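Local coordinates for protein bacteriorhodopsin (Nanosalina sp., PDB 6EYU) that probably pumps protons inward across the membrane, driven by light absorbed by its bound retinal, at residues M1-A5 against G185-L189; A92-T98 against F148-E154. One frame throughout, in Å; residues are numbered along the deposited sequence.

Contact 1: M1-A5 against G185-L189; sequences MVYEA and GIDAL
M1 reaches across to the turn formed by I186 to L189 and lays its sulfur beside A188, 3.7 Å from SD of M1 to the backbone N of A188. The thioether also touches the methyl of A188 and CG2 of I186. Its terminal CE runs on to D187, ending 3.2 Å from OD1; the two side chains cross at about a right angle, and it is a methyl that meets the carboxylate. M1 owes this reach to its folded chain: CG sits between the backbone N and the carbonyl carbon (chi1 43°), and further bends at chi2 and chi3 bring SD round. A flexible, weakly polar thioether suits a seam that is part apolar and part open to solvent.

Beneath it, V2 makes the deeper half of the contact. CG2 of V2 lies 3.8 Å from CB of A188 and 4.0 Å from CG2 of I186, so SD of M1 and CG2 of V2 each touch the same two methyls. The small side chain of A188 lets the helix approach, while the branch of I186 supplies a methyl to both partners. Local backbone bonds set the pieces: A5 N to M1 O (3.0 Å) closes the first helical turn, and L189 N to I186 O (3.2 Å) closes a type I turn.

Farther out, W73 of helix 72-93 touches both V2 and I186, and Q122 of helix 101-124 touches V2 and A188. The side chain of D70 accepts a hydrogen bond from the backbone N of Y3. The arrangement joins the short N-terminal helix 2-7 to the loop between the last two transmembrane helices, 157-183 and 198-230, at one end of the seven-helix bundle of a microbial rhodopsin.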
ATOM      1  N   MET A   1      16.939 -15.136 -11.626  1.00 80.65           N
ATOM      2  CA  MET A   1      18.082 -14.889 -12.549  1.00 86.08           C
ATOM      3  C   MET A   1      17.670 -13.963 -13.691  1.00 80.68           C
ATOM      4  O   MET A   1      18.369 -13.858 -14.698  1.00 77.07           O
ATOM      5  CB  MET A   1      18.600 -16.212 -13.118  1.00 97.55           C
ATOM      6  CG  MET A   1      17.504 -17.181 -13.534  1.00105.85           C
ATOM      7  SD  MET A   1      16.741 -16.741 -15.107  1.00111.14           S
ATOM      8  CE  MET A   1      18.067 -17.122 -16.250  1.00117.38           C
ATOM      9  N   VAL A   2      16.564 -13.249 -13.502  1.00 74.09           N
ATOM     10  CA  VAL A   2      15.970 -12.466 -14.580  1.00 71.74           C
ATOM     11  C   VAL A   2      16.924 -11.371 -15.046  1.00 69.98           C
ATOM     12  O   VAL A   2      17.190 -11.238 -16.241  1.00 70.00           O
ATOM     13  CB  VAL A   2      14.643 -11.818 -14.141  1.00 75.08           C
ATOM     14  CG1 VAL A   2      14.151 -10.847 -15.204  1.00 78.29           C
ATOM     15  CG2 VAL A   2      13.596 -12.886 -13.864  1.00 79.42           C
ATOM     16  N   TYR A   3      17.437 -10.591 -14.101  1.00 72.89           N
ATOM     17  CA  TYR A   3      18.394  -9.536 -14.420  1.00 71.01           C
ATOM     18  C   TYR A   3      19.569 -10.102 -15.210  1.00 72.88           C
ATOM     19  O   TYR A   3      19.950  -9.561 -16.247  1.00 77.01           O
ATOM     20  CB  TYR A   3      18.902  -8.866 -13.142  1.00 70.88           C
ATOM     21  CG  TYR A   3      19.958  -7.810 -13.386  1.00 68.34           C
ATOM     22  CD1 TYR A   3      21.301  -8.153 -13.476  1.00 68.12           C
ATOM     23  CD2 TYR A   3      19.598  -6.499 -13.675  1.00 69.23           C
ATOM     24  CE1 TYR A   3      22.260  -7.210 -13.791  1.00 70.62           C
ATOM     25  CE2 TYR A   3      20.551  -5.549 -13.987  1.00 68.76           C
ATOM     26  CZ  TYR A   3      21.881  -5.908 -14.038  1.00 69.84           C
ATOM     27  OH  TYR A   3      22.835  -4.961 -14.332  1.00 76.82           O
ATOM     28  N   GLU A   4      20.134 -11.199 -14.715  1.00 75.39           N
ATOM     29  CA  GLU A   4      21.361 -11.750 -15.278  1.00 79.84           C
ATOM     30  C   GLU A   4      21.141 -12.186 -16.722  1.00 84.13           C
ATOM     31  O   GLU A   4      22.017 -12.018 -17.570  1.00 89.51           O
ATOM     32  CB  GLU A   4      21.840 -12.940 -14.443  1.00 80.31           C
ATOM     33  CG  GLU A   4      22.835 -12.572 -13.356  1.00 84.73           C
ATOM     34  N   ALA A   5      20.007 -12.830 -16.972  1.00 86.48           N
ATOM     35  CA  ALA A   5      19.680 -13.317 -18.308  1.00 78.54           C
ATOM     36  C   ALA A   5      19.507 -12.148 -19.271  1.00 76.19           C
ATOM     37  O   ALA A   5      19.954 -12.204 -20.416  1.00 81.30           O
ATOM     38  CB  ALA A   5      18.414 -14.157 -18.266  1.00 80.27           C
ATOM     39  N   GLY A 185      11.202 -17.383 -22.449  1.00 66.04           N
ATOM     40  CA  GLY A 185      12.068 -18.497 -22.086  1.00 69.61           C
ATOM     41  C   GLY A 185      13.089 -18.105 -21.035  1.00 73.17           C
ATOM     42  O   GLY A 185      14.146 -18.725 -20.922  1.00 75.40           O
ATOM     43  N   ILE A 186      12.768 -17.074 -20.261  1.00 68.24           N
ATOM     44  CA  ILE A 186      13.507 -16.776 -19.040  1.00 72.13           C
ATOM     45  C   ILE A 186      13.255 -17.848 -17.986  1.00 73.47           C
ATOM     46  O   ILE A 186      12.111 -18.114 -17.619  1.00 72.30           O
ATOM     47  CB  ILE A 186      13.107 -15.405 -18.463  1.00 81.34           C
ATOM     48  CG1 ILE A 186      13.701 -14.279 -19.313  1.00 77.90           C
ATOM     49  CG2 ILE A 186      13.578 -15.279 -17.022  1.00 85.18           C
ATOM     50  CD1 ILE A 186      13.070 -12.927 -19.061  1.00 76.46           C
ATOM     51  N   ASP A 187      14.322 -18.527 -17.576  1.00 77.82           N
ATOM     52  CA  ASP A 187      14.198 -19.771 -16.827  1.00 80.50           C
ATOM     53  C   ASP A 187      13.388 -19.553 -15.554  1.00 75.72           C
ATOM     54  O   ASP A 187      12.663 -20.441 -15.108  1.00 77.67           O
ATOM     55  CB  ASP A 187      15.583 -20.317 -16.474  1.00 84.54           C
ATOM     56  CG  ASP A 187      16.520 -20.343 -17.666  1.00 90.98           C
ATOM     57  OD1 ASP A 187      16.770 -19.267 -18.250  1.00103.26           O
ATOM     58  OD2 ASP A 187      17.062 -21.425 -17.974  1.00 92.67           O
ATOM     59  N   ALA A 188      13.452 -18.336 -15.022  1.00 72.93           N
ATOM     60  CA  ALA A 188      12.903 -18.046 -13.703  1.00 71.30           C
ATOM     61  C   ALA A 188      11.385 -18.203 -13.697  1.00 77.44           C
ATOM     62  O   ALA A 188      10.804 -18.625 -12.696  1.00 81.00           O
ATOM     63  CB  ALA A 188      13.290 -16.642 -13.268  1.00 73.05           C
ATOM     64  N   LEU A 189      10.739 -17.773 -14.776  1.00 81.38           N
ATOM     65  CA  LEU A 189       9.280 -17.781 -14.837  1.00 83.19           C
ATOM     66  C   LEU A 189       8.757 -19.003 -15.588  1.00 77.90           C
ATOM     67  O   LEU A 189       9.293 -19.376 -16.631  1.00 77.22           O
ATOM     68  CB  LEU A 189       8.752 -16.494 -15.479  1.00 80.58           C
ATOM     69  CG  LEU A 189       9.397 -16.028 -16.786  1.00 75.23           C
ATOM     70  CD1 LEU A 189       8.585 -16.502 -17.982  1.00 93.44           C
ATOM     71  CD2 LEU A 189       9.523 -14.512 -16.798  1.00 74.55           C
TER

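Contact 2: A92-T98 against F148-E154; sequences AFHGADT and FREIAEE
E154 meets T98 with its carboxylate: OE1 accepts the hydrogen bonds, and OE2 of E154 stands 3.0 Å from the same hydroxyl, OG1 of T98. OE1 of E154 takes OG1 of T98 at 2.8 Å on its syn lone pair, the side of OE2, and the backbone N of T98 at 3.0 Å. This N-H points almost straight at it (173°) but from above, 38° out of the carboxylate plane. With OG1 between its own N and carbonyl carbon, the hydroxyl of T98 is held beside its backbone N-H, and both reach the same oxygen; a weak bond from D97 N adds to them. A long, extended glutamate suits the span.

I151, pointing toward the other segment, fills the apolar part: its CG2 touches the methyl of A96 at 3.5 Å and CD1 of F93 at 3.8 Å. A92, with only a methyl, brings CB to the edge of the F148 ring, near its plane. The rings of F93 and F148 lie at 15° but slid apart, with centroids 5.7 Å from each other, meeting mainly through their CE1 atoms. With an alanine at F93, the F148 ring and the I151 methyls would probably lose their shared neighbour and a gap would open between them.

Y163 of helix 157-183 and L104 of helix 101-124 add to this packing. Two donors on one oxygen are likely to favour the ionised form of E154, although D97 nearby may oppose it slightly.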
ATOM      1  N   ALA A  92     -14.784   6.853 -16.932  1.00 59.78           N
ATOM      2  CA  ALA A  92     -16.164   6.387 -16.961  1.00 60.52           C
ATOM      3  C   ALA A  92     -17.024   7.197 -15.995  1.00 61.42           C
ATOM      4  O   ALA A  92     -18.165   7.540 -16.303  1.00 66.13           O
ATOM      5  CB  ALA A  92     -16.228   4.908 -16.611  1.00 61.52           C
ATOM      6  N   PHE A  93     -16.481   7.469 -14.813  1.00 62.15           N
ATOM      7  CA  PHE A  93     -17.224   8.176 -13.776  1.00 61.78           C
ATOM      8  C   PHE A  93     -17.449   9.629 -14.175  1.00 60.29           C
ATOM      9  O   PHE A  93     -18.315  10.308 -13.623  1.00 63.60           O
ATOM     10  CB  PHE A  93     -16.471   8.112 -12.446  1.00 67.66           C
ATOM     11  CG  PHE A  93     -16.564   6.777 -11.765  1.00 66.40           C
ATOM     12  CD1 PHE A  93     -17.217   5.720 -12.376  1.00 64.50           C
ATOM     13  CD2 PHE A  93     -16.022   6.587 -10.506  1.00 70.30           C
ATOM     14  CE1 PHE A  93     -17.319   4.493 -11.750  1.00 71.35           C
ATOM     15  CE2 PHE A  93     -16.120   5.362  -9.872  1.00 69.59           C
ATOM     16  CZ  PHE A  93     -16.772   4.315 -10.494  1.00 69.68           C
ATOM     17  N   HIS A  94     -16.670  10.097 -15.143  1.00 61.08           N
ATOM     18  CA  HIS A  94     -16.459  11.526 -15.326  1.00 61.08           C
ATOM     19  C   HIS A  94     -17.773  12.237 -15.636  1.00 65.32           C
ATOM     20  O   HIS A  94     -18.012  13.348 -15.164  1.00 70.43           O
ATOM     21  CB  HIS A  94     -15.455  11.775 -16.452  1.00 62.75           C
ATOM     22  CG  HIS A  94     -15.135  13.220 -16.664  1.00 64.97           C
ATOM     23  ND1 HIS A  94     -14.648  14.029 -15.659  1.00 66.71           N
ATOM     24  CD2 HIS A  94     -15.327  14.028 -17.733  1.00 65.38           C
ATOM     25  CE1 HIS A  94     -14.496  15.257 -16.119  1.00 66.18           C
ATOM     26  NE2 HIS A  94     -14.901  15.284 -17.376  1.00 66.60           N
ATOM     27  N   GLY A  95     -18.618  11.594 -16.435  1.00 68.51           N
ATOM     28  CA  GLY A  95     -19.851  12.221 -16.897  1.00 66.52           C
ATOM     29  C   GLY A  95     -21.076  11.682 -16.183  1.00 64.97           C
ATOM     30  O   GLY A  95     -22.196  12.131 -16.430  1.00 65.67           O
ATOM     31  N   ALA A  96     -20.871  10.691 -15.320  1.00 66.39           N
ATOM     32  CA  ALA A  96     -21.951   9.790 -14.930  1.00 72.81           C
ATOM     33  C   ALA A  96     -22.610  10.221 -13.623  1.00 76.40           C
ATOM     34  O   ALA A  96     -21.986  10.872 -12.783  1.00 85.14           O
ATOM     35  CB  ALA A  96     -21.433   8.364 -14.816  1.00 71.28           C
ATOM     36  N   ASP A  97     -23.828   9.734 -13.406  1.00 81.48           N
ATOM     37  CA  ASP A  97     -24.607  10.079 -12.222  1.00 83.67           C
ATOM     38  C   ASP A  97     -24.140   9.277 -11.011  1.00 79.95           C
ATOM     39  O   ASP A  97     -23.991   9.821  -9.917  1.00 90.58           O
ATOM     40  CB  ASP A  97     -26.092   9.808 -12.478  1.00 89.02           C
ATOM     41  CG  ASP A  97     -26.968  10.195 -11.303  1.00 95.32           C
ATOM     42  OD1 ASP A  97     -26.428  10.372 -10.191  1.00 97.42           O
ATOM     43  OD2 ASP A  97     -28.204  10.248 -11.476  1.00105.77           O
ATOM     44  N   THR A  98     -24.049   7.962 -11.181  1.00 79.70           N
ATOM     45  CA  THR A  98     -23.680   7.073 -10.086  1.00 86.83           C
ATOM     46  C   THR A  98     -22.194   6.735 -10.143  1.00 86.97           C
ATOM     47  O   THR A  98     -21.700   6.236 -11.154  1.00 74.93           O
ATOM     48  CB  THR A  98     -24.489   5.764 -10.125  1.00 99.30           C
ATOM     49  OG1 THR A  98     -24.474   5.226 -11.453  1.00 95.12           O
ATOM     50  CG2 THR A  98     -25.927   6.010  -9.695  1.00104.11           C
ATOM     51  N   PHE A 148     -18.770  -0.961 -15.690  1.00 56.65           N
ATOM     52  CA  PHE A 148     -18.109   0.310 -15.964  1.00 64.66           C
ATOM     53  C   PHE A 148     -18.620   0.911 -17.266  1.00 65.35           C
ATOM     54  O   PHE A 148     -18.841   2.118 -17.357  1.00 62.05           O
ATOM     55  CB  PHE A 148     -16.592   0.124 -16.033  1.00 65.27           C
ATOM     56  CG  PHE A 148     -15.904   0.287 -14.710  1.00 65.14           C
ATOM     57  CD1 PHE A 148     -15.692   1.551 -14.184  1.00 66.69           C
ATOM     58  CD2 PHE A 148     -15.682  -0.813 -13.898  1.00 69.92           C
ATOM     59  CE1 PHE A 148     -15.165   1.711 -12.917  1.00 68.72           C
ATOM     60  CE2 PHE A 148     -15.159  -0.661 -12.628  1.00 71.49           C
ATOM     61  CZ  PHE A 148     -14.894   0.602 -12.139  1.00 68.45           C
ATOM     62  N   ARG A 149     -18.944   0.044 -18.220  1.00 73.13           N
ATOM     63  CA  ARG A 149     -19.496   0.482 -19.494  1.00 73.18           C
ATOM     64  C   ARG A 149     -20.885   1.079 -19.300  1.00 67.33           C
ATOM     65  O   ARG A 149     -21.212   2.116 -19.879  1.00 65.33           O
ATOM     66  CB  ARG A 149     -19.568  -0.694 -20.467  1.00 77.95           C
ATOM     67  CG  ARG A 149     -20.200  -0.351 -21.803  1.00 85.86           C
ATOM     68  CD  ARG A 149     -20.733  -1.596 -22.489  1.00 98.91           C
ATOM     69  NE  ARG A 149     -22.129  -1.451 -22.885  1.00107.47           N
ATOM     70  CZ  ARG A 149     -22.596  -1.760 -24.090  1.00120.47           C
ATOM     71  NH1 ARG A 149     -23.892  -1.657 -24.349  1.00128.67           N
ATOM     72  NH2 ARG A 149     -21.766  -2.184 -25.033  1.00122.48           N
ATOM     73  N   GLU A 150     -21.698   0.421 -18.481  1.00 65.54           N
ATOM     74  CA  GLU A 150     -23.029   0.919 -18.162  1.00 69.76           C
ATOM     75  C   GLU A 150     -22.947   2.310 -17.545  1.00 66.14           C
ATOM     76  O   GLU A 150     -23.773   3.177 -17.833  1.00 64.20           O
ATOM     77  CB  GLU A 150     -23.736  -0.035 -17.199  1.00 77.96           C
ATOM     78  CG  GLU A 150     -24.270  -1.293 -17.864  1.00 88.83           C
ATOM     79  CD  GLU A 150     -24.993  -2.203 -16.892  1.00107.53           C
ATOM     80  OE1 GLU A 150     -25.627  -1.685 -15.949  1.00121.21           O
ATOM     81  OE2 GLU A 150     -24.893  -3.439 -17.047  1.00109.95           O
ATOM     82  N   ILE A 151     -21.955   2.513 -16.683  1.00 65.32           N
ATOM     83  CA  ILE A 151     -21.810   3.776 -15.972  1.00 62.70           C
ATOM     84  C   ILE A 151     -21.336   4.875 -16.919  1.00 62.05           C
ATOM     85  O   ILE A 151     -21.770   6.023 -16.815  1.00 62.88           O
ATOM     86  CB  ILE A 151     -20.808   3.653 -14.810  1.00 63.00           C
ATOM     87  CG1 ILE A 151     -21.392   2.781 -13.696  1.00 66.07           C
ATOM     88  CG2 ILE A 151     -20.454   5.030 -14.269  1.00 60.10           C
ATOM     89  CD1 ILE A 151     -20.360   2.287 -12.706  1.00 66.93           C
ATOM     90  N   ALA A 152     -20.521   4.496 -17.898  1.00 61.76           N
ATOM     91  CA  ALA A 152     -20.090   5.425 -18.936  1.00 61.27           C
ATOM     92  C   ALA A 152     -21.271   5.850 -19.801  1.00 64.21           C
ATOM     93  O   ALA A 152     -21.412   7.025 -20.139  1.00 63.18           O
ATOM     94  CB  ALA A 152     -19.006   4.790 -19.793  1.00 61.57           C
ATOM     95  N   GLU A 153     -22.158   4.904 -20.091  1.00 69.00           N
ATOM     96  CA  GLU A 153     -23.310   5.171 -20.945  1.00 74.53           C
ATOM     97  C   GLU A 153     -24.337   6.027 -20.211  1.00 76.76           C
ATOM     98  O   GLU A 153     -25.253   6.576 -20.824  1.00 84.09           O
ATOM     99  CB  GLU A 153     -23.953   3.857 -21.394  1.00 78.47           C
ATOM    100  CG  GLU A 153     -23.159   3.118 -22.458  1.00 84.81           C
ATOM    101  CD  GLU A 153     -23.777   1.784 -22.829  1.00 91.29           C
ATOM    102  OE1 GLU A 153     -24.866   1.467 -22.306  1.00110.66           O
ATOM    103  OE2 GLU A 153     -23.165   1.046 -23.630  1.00 93.03           O
ATOM    104  N   GLU A 154     -24.110   6.230 -18.918  1.00 76.10           N
ATOM    105  CA  GLU A 154     -24.911   7.163 -18.135  1.00 74.35           C
ATOM    106  C   GLU A 154     -24.647   8.598 -18.574  1.00 69.27           C
ATOM    107  O   GLU A 154     -25.447   9.495 -18.307  1.00 65.19           O
ATOM    108  CB  GLU A 154     -24.595   7.011 -16.647  1.00 82.55           C
ATOM    109  CG  GLU A 154     -25.807   6.696 -15.786  1.00 87.35           C
ATOM    110  CD  GLU A 154     -25.428   6.174 -14.414  1.00 86.60           C
ATOM    111  OE1 GLU A 154     -24.420   6.652 -13.852  1.00 76.95           O
ATOM    112  OE2 GLU A 154     -26.147   5.296 -13.892  1.00 90.68           O
TER

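Contacts 1 and 2 occupy opposite ends of the helical bundle, with centres 42 Å apart and nearest atoms about 29 Å apart, so neither touches the other. Each centre lies 21 to 22 Å from that of the chain. Both segments of contact 2 fall, along the sequence, between those of contact 1. Neither lines the retinal pocket; the I186 side chain of contact 1 is about 11 Å from retinal. The M1 side chain is about 9 Å from a bound MUN, a monoacylglycerol. The F93 side chain is about 7 Å from a bound MUN, and R149 of contact 2 belongs to a lipid pocket and is touched by such a molecule.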